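Local atomic coordinates of bifunctional purine biosynthetic protein ADE5,7 (Cryptococcus neoformans var. grubii serotype A, PDB entry 7LVO), a protein that catalyses the second and fifth steps of de novo purine biosynthesis, its N-terminal half being the ATP-dependent glycinamide ribonucleotide synthetase. Residues S188-S193 with D228-E233. Residues are numbered along the deposited sequence; the frame is centred on the assembly and turned at random.
Sequences SVIKAS and DEVVVE
K191 and E233 face each other diagonally across two antiparallel strands, 188-192 and 229-233, and their charged ends meet in a salt bridge. K191 CB sits 3.9 Å from V231 O, the carbonyl of its directly paired residue. CG turns beside K191's own backbone N (chi1 -62°), and from there the chain runs fully extended off the face of the sheet, leaning back toward V189, to the E233 carboxylate. CD only approaches the carboxylate, CE comes to 3.2 Å from E233 OE2, and NZ closes on that same oxygen at 2.8 Å. The ammonium arrives from above the carboxylate plane, 47° out of it. E233 sets its CG between its backbone N and carbonyl carbon (chi1 63°), where it passes V189 CB; the other oxygen, OE1, forms a second salt bridge with K150, so each carboxylate oxygen has its own lysine, which fixes the rotation of the group.

The backbones are joined by paired N-H...O bonds between V189 and E233 and between K191 and V231. On the other face I190 CG2 touches V230 CG2 at 3.6 Å, the two branched chains meeting at a slant, packed against helix 207-218. Just past the C-terminal end of strand 188-192, where 229-233 begins, S193 N donates to E229 O at 3.0 Å. S193 OG lies 2.9 Å from E229 O, but A226 O also competes for its proton. E229 OE1 hydrogen-bonds S147 OG.

Strand 188-192 lies inside the four-stranded antiparallel sheet between 229-234 and 201-202, with K191 near the predicted magnesium ligand E331. A lysine on such a strand, within the predicted ATP site, is consistent with the nucleotide-binding subdomain of the ATP-grasp fold.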
loop_
_atom_site.group_PDB
_atom_site.type_symbol
_atom_site.label_atom_id
_atom_site.label_comp_id
_atom_site.label_asym_id
_atom_site.label_seq_id
_atom_site.Cartn_x
_atom_site.Cartn_y
_atom_site.Cartn_z
ATOM N N SER A 188 -4.308 -4.276 -24.888
ATOM C CA SER A 188 -3.412 -5.068 -24.064
ATOM C C SER A 188 -2.729 -4.177 -23.036
ATOM O O SER A 188 -2.619 -2.959 -23.211
ATOM C CB SER A 188 -2.349 -5.780 -24.918
ATOM O OG SER A 188 -2.948 -6.658 -25.854
ATOM N N VAL A 189 -2.272 -4.804 -21.954
ATOM C CA VAL A 189 -1.522 -4.137 -20.899
ATOM C C VAL A 189 -0.180 -4.843 -20.766
ATOM O O VAL A 189 -0.131 -6.065 -20.590
ATOM C CB VAL A 189 -2.280 -4.151 -19.559
ATOM C CG1 VAL A 189 -1.530 -3.338 -18.520
ATOM C CG2 VAL A 189 -3.697 -3.625 -19.743
ATOM N N ILE A 190 0.902 -4.075 -20.853
ATOM C CA ILE A 190 2.260 -4.600 -20.778
ATOM C C ILE A 190 2.838 -4.200 -19.428
ATOM O O ILE A 190 3.024 -3.007 -19.155
ATOM C CB ILE A 190 3.134 -4.082 -21.930
ATOM C CG1 ILE A 190 2.525 -4.483 -23.274
ATOM C CG2 ILE A 190 4.558 -4.608 -21.799
ATOM C CD1 ILE A 190 3.291 -3.962 -24.476
ATOM N N LYS A 191 3.123 -5.194 -18.591
ATOM C CA LYS A 191 3.619 -4.971 -17.242
ATOM C C LYS A 191 4.986 -5.616 -17.068
ATOM O O LYS A 191 5.201 -6.759 -17.479
ATOM C CB LYS A 191 2.654 -5.541 -16.197
ATOM C CG LYS A 191 1.268 -4.916 -16.207
ATOM C CD LYS A 191 0.407 -5.507 -15.104
ATOM C CE LYS A 191 -0.968 -4.864 -15.065
ATOM N NZ LYS A 191 -1.802 -5.437 -13.966
ATOM N N ALA A 192 5.905 -4.876 -16.456
ATOM C CA ALA A 192 7.196 -5.432 -16.068
ATOM C C ALA A 192 7.027 -6.239 -14.786
ATOM O O ALA A 192 6.514 -5.727 -13.785
ATOM C CB ALA A 192 8.220 -4.318 -15.868
ATOM N N SER A 193 7.451 -7.505 -14.822
ATOM C CA SER A 193 7.249 -8.388 -13.678
ATOM C C SER A 193 7.873 -7.806 -12.415
ATOM O O SER A 193 7.239 -7.774 -11.353
ATOM C CB SER A 193 7.829 -9.770 -13.975
ATOM O OG SER A 193 9.230 -9.696 -14.178
ATOM N N ASP A 228 13.158 -8.293 -16.903
ATOM C CA ASP A 228 13.636 -9.624 -17.265
ATOM C C ASP A 228 12.482 -10.543 -17.638
ATOM O O ASP A 228 12.659 -11.476 -18.432
ATOM C CB ASP A 228 14.445 -10.223 -16.113
ATOM C CG ASP A 228 15.732 -9.466 -15.848
ATOM O OD1 ASP A 228 15.975 -8.448 -16.532
ATOM O OD2 ASP A 228 16.500 -9.885 -14.956
ATOM N N GLU A 229 11.301 -10.303 -17.072
ATOM C CA GLU A 229 10.073 -10.978 -17.465
ATOM C C GLU A 229 8.987 -9.924 -17.634
ATOM O O GLU A 229 9.009 -8.876 -16.979
ATOM C CB GLU A 229 9.648 -12.029 -16.438
ATOM C CG GLU A 229 10.619 -13.193 -16.316
ATOM C CD GLU A 229 10.254 -14.145 -15.190
ATOM O OE1 GLU A 229 9.416 -13.773 -14.342
ATOM O OE2 GLU A 229 10.804 -15.268 -15.154
ATOM N N VAL A 230 8.035 -10.206 -18.522
ATOM C CA VAL A 230 6.976 -9.265 -18.859
ATOM C C VAL A 230 5.646 -10.005 -18.888
ATOM O O VAL A 230 5.570 -11.150 -19.350
ATOM C CB VAL A 230 7.247 -8.572 -20.213
ATOM C CG1 VAL A 230 7.283 -9.592 -21.339
ATOM C CG2 VAL A 230 6.193 -7.507 -20.487
ATOM N N VAL A 231 4.602 -9.348 -18.393
ATOM C CA VAL A 231 3.246 -9.877 -18.408
ATOM C C VAL A 231 2.432 -9.074 -19.415
ATOM O O VAL A 231 2.405 -7.839 -19.358
ATOM C CB VAL A 231 2.601 -9.814 -17.013
ATOM C CG1 VAL A 231 1.112 -10.119 -17.106
ATOM C CG2 VAL A 231 3.289 -10.775 -16.059
ATOM N N VAL A 232 1.771 -9.776 -20.332
ATOM C CA VAL A 232 0.862 -9.177 -21.300
ATOM C C VAL A 232 -0.530 -9.704 -20.988
ATOM O O VAL A 232 -0.778 -10.912 -21.094
ATOM C CB VAL A 232 1.266 -9.505 -22.745
ATOM C CG1 VAL A 232 0.327 -8.831 -23.726
ATOM C CG2 VAL A 232 2.710 -9.089 -22.999
ATOM N N GLU A 233 -1.435 -8.803 -20.605
ATOM C CA GLU A 233 -2.766 -9.204 -20.171
ATOM C C GLU A 233 -3.811 -8.267 -20.753
ATOM O O GLU A 233 -3.505 -7.165 -21.214
ATOM C CB GLU A 233 -2.874 -9.223 -18.641
ATOM C CG GLU A 233 -2.676 -7.874 -17.992
ATOM C CD GLU A 233 -2.774 -7.937 -16.479
ATOM O OE1 GLU A 233 -2.368 -8.964 -15.906
ATOM O OE2 GLU A 233 -3.262 -6.956 -15.875
#